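Local structure of putative glycosylhydrolase (Parabacteroides distasonis, 3S5Q) at residues 92-100 against 111-119; 160-168 against 176-185. The protein is probably a glycoside-cleaving hydrolase of the 3-keto-disaccharide hydrolase family, built on a concanavalin A-like fold, with no substrate established. All blocks are in the same frame, centred on the assembly; numbering follows the deposited sequence. Where two conformers were deposited one is given.

Interaction 1 of 2, residues 92-100 against 111-119; sequences SIEIQIADD and YWRCGSIYG
Q96 and S116 sit where strand 93-98 meets the irregular chain of 111-119, and main-chain hydrogen bonds carry most of the pairing. Y118 N gives its proton to E94 O (2.8 Å), Q96 N donates to S116 O, and G115 N reaches Q96 O with a nearly straight N-H...O angle of 171°. A single beta bridge, I95 with I117, marks the register, and one water donates to both E94 O and Y118 O.

Side-chain atoms add further polar bonds, the one to D100 just past the end of the strand. The carboxylate of D100 uses the syn lone pair of OD1 to accept C114 N (2.9 Å), while the thiol sulfur takes a long, straight bond from A98 N to C114 SG (3.5 Å). SG arrives there because it lies anti to the backbone N of C114 (chi1 -158°). S116 OG closes back on R113 O (2.7 Å), which also accepts S116 N across the type II turn 113-116. The Q96 chain, bent at chi2, runs alongside the Y118 ring with amide and ring planes 43° apart; its NE2 makes a weak bond to W112 O.

Apolar contact gathers around I117. Its CG2 branch meets I93 CG2 at 3.7 Å, its CG1 branch lies against I95 CD1, and all three side chains point the same way. I95 and I117 also touch strand 146-151 of the other sheet.

Strand 93-98 is one of the two outermost strands of its five-stranded antiparallel sheet, so an irregular segment bonded along its outer edge, with isoleucines packed between two sheets, is an arrangement consistent with the concanavalin A-like beta-sandwich.

Interaction 2 of 2, residues 160-168 against 176-185; sequences NLADWTSGT and IPEWLPIPYA. With EDO (1,2-ethanediol), chain G.
G167 and P183 mark the closest backbone approach of 160-168 to 176-185, their CA atoms 3.7 Å apart, and the two segments run beside each other without forming a strand pair. Two main-chain hydrogen bonds tie them on either side of G167: A185 N donates to W164 O (2.9 Å) and I176 N donates to T168 O (3.0 Å). Between these a CA-H...O contact joins G167 CA to P181 O (3.2 Å). Waters fill in the polar links: one donates to S166 O and accepts from Y184 N, while another lies within hydrogen-bonding distance of both G167 O and P177 O.

Both segments belong to the long connection from strand 154-160 to strand 192-195. Local turns shape it: an Asx turn at N160 leads into the short 3-10 segment 161-163, W164 centres an inverse gamma turn, and S166 OG, also hydrogen-bonded to T169 N, accepts T168 N in an ST turn.

Among the side chains, W164 lies obliquely across Y184, CB against CB at 3.7 Å. I176 holds CG1 anti to its carbonyl carbon (chi1 -65°) and is extended from there, which carries CD1 to the edge of the indole, near the ring plane and 4.1 Å from W164 CD1. The indole NE1 is bonded to N170, and H120 stacks on the Y184 ring. L161 CD2 approaches Y184 CD2, while P183 lays CB and CG along the T165 carbonyl and G167 N. On the outer side T165 OG1 donates to O1 of an ethanediol molecule, probably from the crystallisation liquor.

In the fold
The chemistry of the two contacts differs with their place in the fold. Interaction 1 is buried, its centre about 7 Å from that of the chain, and six hydrogen bonds, one weak, cross it at a sheet edge. The centre of interaction 2 is about 18 Å away from that of the chain; only partly buried, it joins two parts of a single connection with two direct bonds, and packing of W164, Y184, I176 and P183 carries more of it. The contacts touch: I93 CD1 and L161 CD1 come unusually close, at 3.3 Å, and the Y118 hydroxyl lies against the W179 ring. H120, just past 111-119, meets both W164 and Y184, while I117 and L161 both pack on I147.

Interaction 1 of 2, residues 92-100 against 111-119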
ATOM      1  N   SER A  92      -0.101 -12.504  -3.795  1.00 21.18           N
ATOM      2  CA  SER A  92       0.527 -11.334  -3.222  1.00 21.15           C
ATOM      3  C   SER A  92      -0.113 -10.974  -1.895  1.00 21.38           C
ATOM      4  O   SER A  92      -1.120 -11.582  -1.476  1.00 21.20           O
ATOM      5  CB  SER A  92       0.426 -10.165  -4.207  1.00 21.66           C
ATOM      6  OG  SER A  92      -0.925  -9.826  -4.356  1.00 22.22           O
ATOM      7  N   ILE A  93       0.496  -9.989  -1.239  1.00 20.47           N
ATOM      8  CA  ILE A  93      -0.051  -9.393  -0.041  1.00 20.34           C
ATOM      9  C   ILE A  93      -0.366  -7.891  -0.317  1.00 19.57           C
ATOM     10  O   ILE A  93       0.500  -7.110  -0.742  1.00 19.98           O
ATOM     11  CB  ILE A  93       0.878  -9.554   1.157  1.00 20.32           C
ATOM     12  CG1 ILE A  93       1.192 -11.062   1.357  1.00 20.25           C
ATOM     13  CG2 ILE A  93       0.196  -8.893   2.386  1.00 21.51           C
ATOM     14  CD1 ILE A  93       2.147 -11.362   2.490  1.00 21.15           C
ATOM     15  N   GLU A  94      -1.621  -7.532  -0.113  1.00 19.34           N
ATOM     16  CA  GLU A  94      -2.033  -6.155  -0.318  1.00 19.80           C
ATOM     17  C   GLU A  94      -2.248  -5.386   0.985  1.00 19.38           C
ATOM     18  O   GLU A  94      -2.887  -5.885   1.920  1.00 19.23           O
ATOM     19  CB  GLU A  94      -3.271  -6.053  -1.170  1.00 20.21           C
ATOM     20  CG  GLU A  94      -3.492  -4.602  -1.638  1.00 23.07           C
ATOM     21  CD  GLU A  94      -4.610  -4.396  -2.624  1.00 25.48           C
ATOM     22  OE1 GLU A  94      -5.558  -5.198  -2.618  1.00 26.89           O
ATOM     23  OE2 GLU A  94      -4.531  -3.390  -3.392  1.00 27.83           O
ATOM     24  N   ILE A  95      -1.692  -4.164   1.002  1.00 19.13           N
ATOM     25  CA  ILE A  95      -1.914  -3.162   2.025  1.00 18.07           C
ATOM     26  C   ILE A  95      -2.981  -2.241   1.443  1.00 17.42           C
ATOM     27  O   ILE A  95      -2.776  -1.646   0.405  1.00 17.50           O
ATOM     28  CB  ILE A  95      -0.664  -2.374   2.308  1.00 19.29           C
ATOM     29  CG1 ILE A  95       0.502  -3.312   2.643  1.00 19.98           C
ATOM     30  CG2 ILE A  95      -0.863  -1.361   3.433  1.00 18.03           C
ATOM     31  CD1 ILE A  95       0.161  -4.447   3.569  1.00 20.93           C
ATOM     32  N   GLN A  96      -4.120  -2.162   2.107  1.00 17.00           N
ATOM     33  CA  GLN A  96      -5.262  -1.358   1.629  1.00 17.66           C
ATOM     34  C   GLN A  96      -4.996   0.155   1.650  1.00 18.53           C
ATOM     35  O   GLN A  96      -4.371   0.701   2.575  1.00 16.54           O
ATOM     36  CB  GLN A  96      -6.476  -1.657   2.515  1.00 17.68           C
ATOM     37  CG  GLN A  96      -7.829  -0.933   2.166  1.00 18.30           C
ATOM     38  CD  GLN A  96      -8.469  -1.429   0.896  1.00 20.50           C
ATOM     39  OE1 GLN A  96      -7.774  -1.710  -0.074  1.00 19.74           O
ATOM     40  NE2 GLN A  96      -9.823  -1.540   0.882  1.00 22.12           N
ATOM     41  N   ILE A  97      -5.543   0.858   0.660  1.00 18.98           N
ATOM     42  CA  ILE A  97      -5.618   2.317   0.734  1.00 19.99           C
ATOM     43  C   ILE A  97      -7.053   2.600   0.472  1.00 19.84           C
ATOM     44  O   ILE A  97      -7.572   2.110  -0.500  1.00 19.41           O
ATOM     45  CB  ILE A  97      -4.749   3.021  -0.322  1.00 20.86           C
ATOM     46  CG1 ILE A  97      -3.287   2.809   0.011  1.00 20.32           C
ATOM     47  CG2 ILE A  97      -5.110   4.547  -0.398  1.00 19.85           C
ATOM     48  CD1 ILE A  97      -2.330   3.242  -1.073  1.00 23.79           C
ATOM     49  N   ALA A  98      -7.706   3.295   1.398  1.00 21.04           N
ATOM     50  CA  ALA A  98      -9.130   3.644   1.245  1.00 22.70           C
ATOM     51  C   ALA A  98      -9.406   4.927   1.966  1.00 23.49           C
ATOM     52  O   ALA A  98      -8.747   5.258   2.961  1.00 22.81           O
ATOM     53  CB  ALA A  98     -10.054   2.520   1.804  1.00 21.96           C
ATOM     54  N   ASP A  99     -10.380   5.673   1.452  1.00 24.83           N
ATOM     55  CA  ASP A  99     -10.910   6.813   2.161  1.00 25.51           C
ATOM     56  C   ASP A  99     -11.865   6.287   3.207  1.00 25.71           C
ATOM     57  O   ASP A  99     -13.078   6.228   2.944  1.00 27.02           O
ATOM     58  CB  ASP A  99     -11.659   7.772   1.219  1.00 26.51           C
ATOM     59  CG  ASP A  99     -12.460   8.871   1.986  1.00 28.34           C
ATOM     60  OD1 ASP A  99     -12.036   9.307   3.081  1.00 28.82           O
ATOM     61  OD2 ASP A  99     -13.527   9.301   1.491  1.00 28.55           O
ATOM     62  N   ASP A 100     -11.319   5.919   4.373  1.00 25.08           N
ATOM     63  CA  ASP A 100     -12.101   5.433   5.514  1.00 25.56           C
ATOM     64  C   ASP A 100     -13.178   6.429   5.984  1.00 25.90           C
ATOM     65  O   ASP A 100     -14.132   6.028   6.650  1.00 25.25           O
ATOM     66  CB  ASP A 100     -11.186   5.075   6.702  1.00 25.38           C
ATOM     67  CG  ASP A 100     -10.314   3.822   6.447  1.00 25.83           C
ATOM     68  OD1 ASP A 100     -10.372   3.214   5.357  1.00 26.68           O
ATOM     69  OD2 ASP A 100      -9.590   3.409   7.383  1.00 25.53           O
ATOM     70  N   TYR A 111     -10.653  -4.810   9.268  1.00 22.82           N
ATOM     71  CA  TYR A 111      -9.427  -5.361   8.648  1.00 21.33           C
ATOM     72  C   TYR A 111      -9.499  -5.394   7.112  1.00 20.84           C
ATOM     73  O   TYR A 111      -8.644  -5.996   6.444  1.00 19.72           O
ATOM     74  CB  TYR A 111      -9.049  -6.702   9.271  1.00 22.12           C
ATOM     75  CG  TYR A 111     -10.095  -7.778   9.208  1.00 21.61           C
ATOM     76  CD1 TYR A 111     -11.195  -7.806  10.111  1.00 19.51           C
ATOM     77  CD2 TYR A 111     -10.000  -8.779   8.259  1.00 19.82           C
ATOM     78  CE1 TYR A 111     -12.128  -8.863  10.077  1.00 19.68           C
ATOM     79  CE2 TYR A 111     -10.929  -9.795   8.198  1.00 20.71           C
ATOM     80  CZ  TYR A 111     -11.976  -9.850   9.102  1.00 20.03           C
ATOM     81  OH  TYR A 111     -12.853 -10.882   8.974  1.00 20.44           O
ATOM     82  N   TRP A 112     -10.519  -4.707   6.579  1.00 21.32           N
ATOM     83  CA  TRP A 112     -10.620  -4.327   5.152  1.00 21.39           C
ATOM     84  C   TRP A 112     -10.275  -2.845   4.878  1.00 21.91           C
ATOM     85  O   TRP A 112     -10.148  -2.455   3.724  1.00 22.62           O
ATOM     86  CB  TRP A 112     -12.038  -4.578   4.630  1.00 22.83           C
ATOM     87  CG  TRP A 112     -12.461  -6.072   4.475  1.00 20.55           C
ATOM     88  CD1 TRP A 112     -12.035  -7.172   5.223  1.00 22.19           C
ATOM     89  CD2 TRP A 112     -13.422  -6.573   3.553  1.00 19.62           C
ATOM     90  NE1 TRP A 112     -12.676  -8.308   4.797  1.00 19.42           N
ATOM     91  CE2 TRP A 112     -13.542  -7.966   3.775  1.00 19.07           C
ATOM     92  CE3 TRP A 112     -14.177  -5.986   2.523  1.00 20.55           C
ATOM     93  CZ2 TRP A 112     -14.410  -8.767   3.018  1.00 18.71           C
ATOM     94  CZ3 TRP A 112     -15.042  -6.781   1.794  1.00 19.50           C
ATOM     95  CH2 TRP A 112     -15.122  -8.165   2.030  1.00 24.44           C
ATOM     96  N   ARG A 113     -10.105  -2.029   5.924  1.00 21.23           N
ATOM     97  CA  ARG A 113      -9.968  -0.579   5.776  1.00 20.74           C
ATOM     98  C   ARG A 113      -8.514  -0.109   5.604  1.00 20.42           C
ATOM     99  O   ARG A 113      -7.557  -0.916   5.654  1.00 18.51           O
ATOM    100  CB  ARG A 113     -10.644   0.086   6.976  1.00 21.75           C
ATOM    101  CG  ARG A 113     -12.111  -0.279   7.125  1.00 23.20           C
ATOM    102  CD  ARG A 113     -12.739   0.433   8.307  1.00 24.17           C
ATOM    103  NE  ARG A 113     -14.050  -0.111   8.639  1.00 25.27           N
ATOM    104  CZ  ARG A 113     -14.638  -0.023   9.830  1.00 25.53           C
ATOM    105  NH1 ARG A 113     -14.032   0.610  10.831  1.00 25.56           N
ATOM    106  NH2 ARG A 113     -15.835  -0.559  10.010  1.00 26.02           N
ATOM    107  N   CYS A 114      -8.346   1.191   5.366  1.00 20.92           N
ATOM    108  CA  CYS A 114      -7.006   1.785   5.077  1.00 20.67           C
ATOM    109  C   CYS A 114      -5.863   1.339   5.976  1.00 20.53           C
ATOM    110  O   CYS A 114      -5.981   1.375   7.206  1.00 20.04           O
ATOM    111  CB  CYS A 114      -7.098   3.309   5.120  1.00 22.34           C
ATOM    112  SG  CYS A 114      -5.775   4.059   4.195  1.00 21.80           S
ATOM    113  N   GLY A 115      -4.736   0.926   5.371  1.00 19.01           N
ATOM    114  CA  GLY A 115      -3.576   0.518   6.161  1.00 19.04           C
ATOM    115  C   GLY A 115      -3.579  -0.937   6.579  1.00 18.20           C
ATOM    116  O   GLY A 115      -2.563  -1.460   7.085  1.00 17.31           O
ATOM    117  N   SER A 116      -4.703  -1.622   6.354  1.00 18.14           N
ATOM    118  CA  SER A 116      -4.798  -3.024   6.737  0.50 17.60           C
ATOM    119  C   SER A 116      -3.921  -3.860   5.817  1.00 17.12           C
ATOM    120  O   SER A 116      -3.679  -3.496   4.652  1.00 17.24           O
ATOM    121  CB  SER A 116      -6.245  -3.524   6.662  0.50 18.40           C
ATOM    122  OG  SER A 116      -6.749  -3.449   5.343  0.50 17.84           O
ATOM    123  N   ILE A 117      -3.442  -4.987   6.342  1.00 17.20           N
ATOM    124  CA  ILE A 117      -2.982  -6.087   5.513  1.00 16.49           C
ATOM    125  C   ILE A 117      -4.334  -6.680   5.157  1.00 17.70           C
ATOM    126  O   ILE A 117      -4.994  -7.337   5.977  1.00 17.99           O
ATOM    127  CB  ILE A 117      -2.099  -7.046   6.295  1.00 18.23           C
ATOM    128  CG1 ILE A 117      -0.791  -6.333   6.695  1.00 16.53           C
ATOM    129  CG2 ILE A 117      -1.807  -8.359   5.495  1.00 16.04           C
ATOM    130  CD1 ILE A 117      -0.012  -7.045   7.767  1.00 19.08           C
ATOM    131  N   TYR A 118      -4.806  -6.315   3.978  1.00 17.60           N
ATOM    132  CA  TYR A 118      -6.209  -6.475   3.576  1.00 18.96           C
ATOM    133  C   TYR A 118      -6.733  -7.899   3.865  1.00 18.02           C
ATOM    134  O   TYR A 118      -6.137  -8.868   3.437  1.00 17.48           O
ATOM    135  CB  TYR A 118      -6.362  -6.125   2.075  1.00 19.40           C
ATOM    136  CG  TYR A 118      -7.758  -6.283   1.575  1.00 20.26           C
ATOM    137  CD1 TYR A 118      -8.723  -5.336   1.877  1.00 21.57           C
ATOM    138  CD2 TYR A 118      -8.135  -7.394   0.808  1.00 23.74           C
ATOM    139  CE1 TYR A 118     -10.002  -5.464   1.469  1.00 22.91           C
ATOM    140  CE2 TYR A 118      -9.472  -7.530   0.358  1.00 24.09           C
ATOM    141  CZ  TYR A 118     -10.393  -6.554   0.698  1.00 24.09           C
ATOM    142  OH  TYR A 118     -11.715  -6.632   0.279  1.00 25.89           O
ATOM    143  N   GLY A 119      -7.848  -7.986   4.599  1.00 19.02           N
ATOM    144  CA  GLY A 119      -8.536  -9.268   4.859  1.00 18.27           C
ATOM    145  C   GLY A 119      -7.890 -10.127   5.941  1.00 18.31           C
ATOM    146  O   GLY A 119      -8.456 -11.180   6.308  1.00 18.46           O
TER
HETATM  147  O   HOH W   1      -3.632  -8.825   2.254  1.00 26.41           O
HETATM  148  O   HOH W   2      -8.053   1.653   8.792  1.00 19.95           O

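Interaction 2 of 2, residues 160-168 against 176-185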
ATOM      1  N   ASN A 160       3.332 -10.699  12.118  1.00 20.09           N
ATOM      2  CA  ASN A 160       4.264 -11.765  11.758  1.00 20.38           C
ATOM      3  C   ASN A 160       3.482 -12.824  10.958  1.00 19.30           C
ATOM      4  O   ASN A 160       2.600 -13.509  11.518  1.00 18.26           O
ATOM      5  CB  ASN A 160       4.855 -12.350  13.028  1.00 20.76           C
ATOM      6  CG  ASN A 160       5.711 -13.572  12.779  1.00 23.84           C
ATOM      7  OD1 ASN A 160       6.101 -13.891  11.636  1.00 22.04           O
ATOM      8  ND2 ASN A 160       6.029 -14.268  13.869  1.00 30.45           N
ATOM      9  N   LEU A 161       3.790 -12.913   9.657  1.00 18.39           N
ATOM     10  CA  LEU A 161       3.006 -13.707   8.714  1.00 18.37           C
ATOM     11  C   LEU A 161       3.033 -15.182   9.081  1.00 17.16           C
ATOM     12  O   LEU A 161       2.133 -15.917   8.710  1.00 17.00           O
ATOM     13  CB  LEU A 161       3.469 -13.514   7.256  1.00 17.98           C
ATOM     14  CG  LEU A 161       3.291 -12.119   6.599  1.00 18.61           C
ATOM     15  CD1 LEU A 161       3.847 -12.203   5.175  1.00 19.56           C
ATOM     16  CD2 LEU A 161       1.854 -11.591   6.609  1.00 20.39           C
ATOM     17  N   ALA A 162       4.026 -15.583   9.871  1.00 17.73           N
ATOM     18  CA  ALA A 162       4.106 -16.947  10.369  1.00 18.42           C
ATOM     19  C   ALA A 162       2.888 -17.375  11.194  1.00 19.03           C
ATOM     20  O   ALA A 162       2.622 -18.551  11.284  1.00 18.73           O
ATOM     21  CB  ALA A 162       5.396 -17.161  11.175  1.00 19.00           C
ATOM     22  N   ASP A 163       2.179 -16.417  11.801  1.00 19.27           N
ATOM     23  CA  ASP A 163       0.977 -16.685  12.596  1.00 20.20           C
ATOM     24  C   ASP A 163      -0.226 -17.128  11.725  1.00 19.69           C
ATOM     25  O   ASP A 163      -1.157 -17.753  12.225  1.00 18.94           O
ATOM     26  CB  ASP A 163       0.573 -15.439  13.407  1.00 21.00           C
ATOM     27  CG  ASP A 163       1.622 -15.008  14.431  1.00 22.64           C
ATOM     28  OD1 ASP A 163       2.572 -15.757  14.703  1.00 25.56           O
ATOM     29  OD2 ASP A 163       1.465 -13.906  14.982  1.00 25.86           O
ATOM     30  N   TRP A 164      -0.209 -16.776  10.436  1.00 19.71           N
ATOM     31  CA  TRP A 164      -1.286 -17.091   9.510  1.00 19.16           C
ATOM     32  C   TRP A 164      -1.148 -18.502   8.934  1.00 19.26           C
ATOM     33  O   TRP A 164      -0.900 -18.684   7.744  1.00 18.96           O
ATOM     34  CB  TRP A 164      -1.376 -16.040   8.427  1.00 18.00           C
ATOM     35  CG  TRP A 164      -2.219 -14.854   8.884  1.00 17.57           C
ATOM     36  CD1 TRP A 164      -3.537 -14.652   8.627  1.00 18.99           C
ATOM     37  CD2 TRP A 164      -1.808 -13.772   9.753  1.00 17.43           C
ATOM     38  NE1 TRP A 164      -3.982 -13.490   9.251  1.00 19.33           N
ATOM     39  CE2 TRP A 164      -2.938 -12.942   9.957  1.00 20.55           C
ATOM     40  CE3 TRP A 164      -0.604 -13.441  10.390  1.00 16.95           C
ATOM     41  CZ2 TRP A 164      -2.886 -11.769  10.757  1.00 19.54           C
ATOM     42  CZ3 TRP A 164      -0.557 -12.315  11.197  1.00 17.23           C
ATOM     43  CH2 TRP A 164      -1.690 -11.483  11.366  1.00 20.79           C
ATOM     44  N   THR A 165      -1.327 -19.512   9.785  1.00 19.63           N
ATOM     45  CA  THR A 165      -1.210 -20.902   9.341  1.00 19.98           C
ATOM     46  C   THR A 165      -2.453 -21.408   8.575  1.00 19.85           C
ATOM     47  O   THR A 165      -2.380 -22.421   7.856  1.00 21.03           O
ATOM     48  CB  THR A 165      -0.906 -21.823  10.523  1.00 20.84           C
ATOM     49  OG1 THR A 165      -1.840 -21.588  11.569  1.00 22.59           O
ATOM     50  CG2 THR A 165       0.495 -21.557  11.016  1.00 21.72           C
ATOM     51  N   SER A 166      -3.567 -20.695   8.718  1.00 18.09           N
ATOM     52  CA  SER A 166      -4.807 -20.946   7.911  1.00 17.80           C
ATOM     53  C   SER A 166      -4.959 -19.972   6.741  1.00 17.77           C
ATOM     54  O   SER A 166      -4.726 -18.770   6.922  1.00 18.49           O
ATOM     55  CB  SER A 166      -6.068 -20.843   8.795  1.00 16.88           C
ATOM     56  OG  SER A 166      -7.299 -20.919   8.033  1.00 17.27           O
ATOM     57  N   GLY A 167      -5.366 -20.488   5.562  1.00 16.95           N
ATOM     58  CA  GLY A 167      -5.783 -19.657   4.418  1.00 17.60           C
ATOM     59  C   GLY A 167      -7.181 -19.054   4.499  1.00 17.70           C
ATOM     60  O   GLY A 167      -7.547 -18.154   3.692  1.00 18.56           O
ATOM     61  N   THR A 168      -7.959 -19.521   5.468  1.00 18.54           N
ATOM     62  CA  THR A 168      -9.375 -19.123   5.625  1.00 19.23           C
ATOM     63  C   THR A 168      -9.764 -18.393   6.909  1.00 19.63           C
ATOM     64  O   THR A 168     -10.825 -17.734   6.960  1.00 18.12           O
ATOM     65  CB  THR A 168     -10.260 -20.372   5.538  1.00 20.33           C
ATOM     66  OG1 THR A 168      -9.962 -21.247   6.641  1.00 20.53           O
ATOM     67  CG2 THR A 168     -10.041 -21.126   4.152  1.00 20.43           C
ATOM     68  N   ILE A 176     -11.176 -14.805   6.526  1.00 18.20           N
ATOM     69  CA  ILE A 176     -10.308 -14.289   5.489  1.00 17.95           C
ATOM     70  C   ILE A 176     -11.162 -14.309   4.207  1.00 18.20           C
ATOM     71  O   ILE A 176     -11.932 -15.225   4.010  1.00 19.28           O
ATOM     72  CB  ILE A 176      -9.050 -15.145   5.357  1.00 18.11           C
ATOM     73  CG1 ILE A 176      -8.228 -15.042   6.665  1.00 17.23           C
ATOM     74  CG2 ILE A 176      -8.208 -14.727   4.095  1.00 17.54           C
ATOM     75  CD1 ILE A 176      -6.893 -15.923   6.648  1.00 18.93           C
ATOM     76  N   PRO A 177     -11.084 -13.253   3.375  1.00 17.81           N
ATOM     77  CA  PRO A 177     -11.845 -13.296   2.129  1.00 18.14           C
ATOM     78  C   PRO A 177     -11.566 -14.551   1.318  1.00 18.02           C
ATOM     79  O   PRO A 177     -10.406 -15.007   1.251  1.00 17.72           O
ATOM     80  CB  PRO A 177     -11.417 -12.016   1.386  1.00 17.86           C
ATOM     81  CG  PRO A 177     -11.022 -11.071   2.494  1.00 16.73           C
ATOM     82  CD  PRO A 177     -10.365 -11.967   3.540  1.00 17.33           C
ATOM     83  N   GLU A 178     -12.643 -15.108   0.758  1.00 19.46           N
ATOM     84  CA  GLU A 178     -12.613 -16.395   0.033  1.00 19.87           C
ATOM     85  C   GLU A 178     -11.591 -16.407  -1.093  1.00 20.73           C
ATOM     86  O   GLU A 178     -10.995 -17.453  -1.407  1.00 19.60           O
ATOM     87  CB  GLU A 178     -13.990 -16.737  -0.579  1.00 21.36           C
ATOM     88  N   TRP A 179     -11.404 -15.232  -1.695  1.00 20.97           N
ATOM     89  CA  TRP A 179     -10.527 -15.037  -2.841  1.00 21.09           C
ATOM     90  C   TRP A 179      -9.035 -14.823  -2.463  1.00 20.01           C
ATOM     91  O   TRP A 179      -8.206 -14.586  -3.347  1.00 18.41           O
ATOM     92  CB  TRP A 179     -11.085 -13.867  -3.709  1.00 22.03           C
ATOM     93  CG  TRP A 179     -11.124 -12.528  -3.034  1.00 21.90           C
ATOM     94  CD1 TRP A 179     -10.124 -11.583  -3.017  1.00 23.21           C
ATOM     95  CD2 TRP A 179     -12.222 -11.953  -2.312  1.00 20.47           C
ATOM     96  NE1 TRP A 179     -10.516 -10.484  -2.283  1.00 19.84           N
ATOM     97  CE2 TRP A 179     -11.801 -10.671  -1.853  1.00 19.83           C
ATOM     98  CE3 TRP A 179     -13.486 -12.411  -1.961  1.00 21.46           C
ATOM     99  CZ2 TRP A 179     -12.610  -9.842  -1.082  1.00 20.79           C
ATOM    100  CZ3 TRP A 179     -14.334 -11.541  -1.193  1.00 20.72           C
ATOM    101  CH2 TRP A 179     -13.891 -10.295  -0.774  1.00 20.61           C
ATOM    102  N   LEU A 180      -8.710 -14.907  -1.156  1.00 19.78           N
ATOM    103  CA  LEU A 180      -7.337 -14.851  -0.653  1.00 20.10           C
ATOM    104  C   LEU A 180      -7.029 -16.164   0.106  1.00 20.73           C
ATOM    105  O   LEU A 180      -6.932 -16.161   1.341  1.00 19.27           O
ATOM    106  CB  LEU A 180      -7.137 -13.626   0.267  1.00 19.97           C
ATOM    107  CG  LEU A 180      -7.478 -12.235  -0.312  1.00 19.83           C
ATOM    108  CD1 LEU A 180      -7.341 -11.131   0.787  1.00 18.10           C
ATOM    109  CD2 LEU A 180      -6.606 -11.937  -1.541  1.00 16.13           C
ATOM    110  N   PRO A 181      -6.905 -17.285  -0.637  1.00 21.28           N
ATOM    111  CA  PRO A 181      -6.954 -18.608   0.012  1.00 21.51           C
ATOM    112  C   PRO A 181      -5.622 -19.133   0.556  1.00 21.62           C
ATOM    113  O   PRO A 181      -5.624 -20.133   1.261  1.00 22.49           O
ATOM    114  CB  PRO A 181      -7.504 -19.541  -1.106  1.00 22.54           C
ATOM    115  CG  PRO A 181      -7.162 -18.859  -2.403  1.00 24.30           C
ATOM    116  CD  PRO A 181      -7.113 -17.367  -2.099  1.00 21.96           C
ATOM    117  N   ILE A 182      -4.495 -18.507   0.213  1.00 21.04           N
ATOM    118  CA  ILE A 182      -3.218 -19.093   0.559  1.00 21.56           C
ATOM    119  C   ILE A 182      -2.845 -18.681   1.965  1.00 20.90           C
ATOM    120  O   ILE A 182      -2.856 -17.499   2.251  1.00 20.12           O
ATOM    121  CB  ILE A 182      -2.084 -18.670  -0.412  1.00 22.72           C
ATOM    122  CG1 ILE A 182      -2.556 -18.753  -1.886  1.00 24.11           C
ATOM    123  CG2 ILE A 182      -0.797 -19.513  -0.113  1.00 23.76           C
ATOM    124  CD1 ILE A 182      -3.085 -20.083  -2.293  1.00 26.34           C
ATOM    125  N   PRO A 183      -2.483 -19.650   2.846  1.00 19.80           N
ATOM    126  CA  PRO A 183      -2.112 -19.301   4.203  1.00 19.88           C
ATOM    127  C   PRO A 183      -0.958 -18.315   4.119  1.00 19.95           C
ATOM    128  O   PRO A 183       0.008 -18.569   3.410  1.00 19.29           O
ATOM    129  CB  PRO A 183      -1.674 -20.649   4.814  1.00 20.36           C
ATOM    130  CG  PRO A 183      -2.373 -21.636   4.045  1.00 20.36           C
ATOM    131  CD  PRO A 183      -2.439 -21.097   2.641  1.00 21.18           C
ATOM    132  N   TYR A 184      -1.086 -17.151   4.739  1.00 19.96           N
ATOM    133  CA  TYR A 184      -0.016 -16.171   4.581  1.00 20.64           C
ATOM    134  C   TYR A 184       1.282 -16.609   5.230  1.00 21.11           C
ATOM    135  O   TYR A 184       2.340 -16.074   4.860  1.00 23.56           O
ATOM    136  CB  TYR A 184      -0.429 -14.813   5.093  1.00 19.45           C
ATOM    137  CG  TYR A 184      -1.169 -13.967   4.104  1.00 20.77           C
ATOM    138  CD1 TYR A 184      -1.737 -14.500   2.939  1.00 21.05           C
ATOM    139  CD2 TYR A 184      -1.335 -12.612   4.355  1.00 19.78           C
ATOM    140  CE1 TYR A 184      -2.435 -13.674   2.043  1.00 21.26           C
ATOM    141  CE2 TYR A 184      -2.022 -11.783   3.462  1.00 22.59           C
ATOM    142  CZ  TYR A 184      -2.570 -12.323   2.325  1.00 23.37           C
ATOM    143  OH  TYR A 184      -3.243 -11.473   1.495  1.00 24.71           O
ATOM    144  N   ALA A 185       1.240 -17.601   6.136  1.00 21.58           N
ATOM    145  CA  ALA A 185       2.493 -18.241   6.653  1.00 21.29           C
ATOM    146  C   ALA A 185       3.293 -18.942   5.565  1.00 20.56           C
ATOM    147  O   ALA A 185       4.510 -19.140   5.711  1.00 19.67           O
ATOM    148  CB  ALA A 185       2.195 -19.231   7.813  1.00 20.70           C
TER
HETATM  149  C1  EDO G 305      -5.048 -24.201  11.234  1.00 28.77           C
HETATM  150  O1  EDO G 305      -4.095 -23.279  11.755  1.00 28.76           O
HETATM  151  C2  EDO G 305      -6.318 -24.239  12.093  1.00 25.43           C
HETATM  152  O2  EDO G 305      -7.496 -23.890  11.432  1.00 18.09           O
HETATM  153  O   HOH W   3      -3.716 -16.510   5.601  1.00 18.83           O
HETATM  154  O   HOH W   4      -9.751 -17.480   2.294  1.00 16.88           O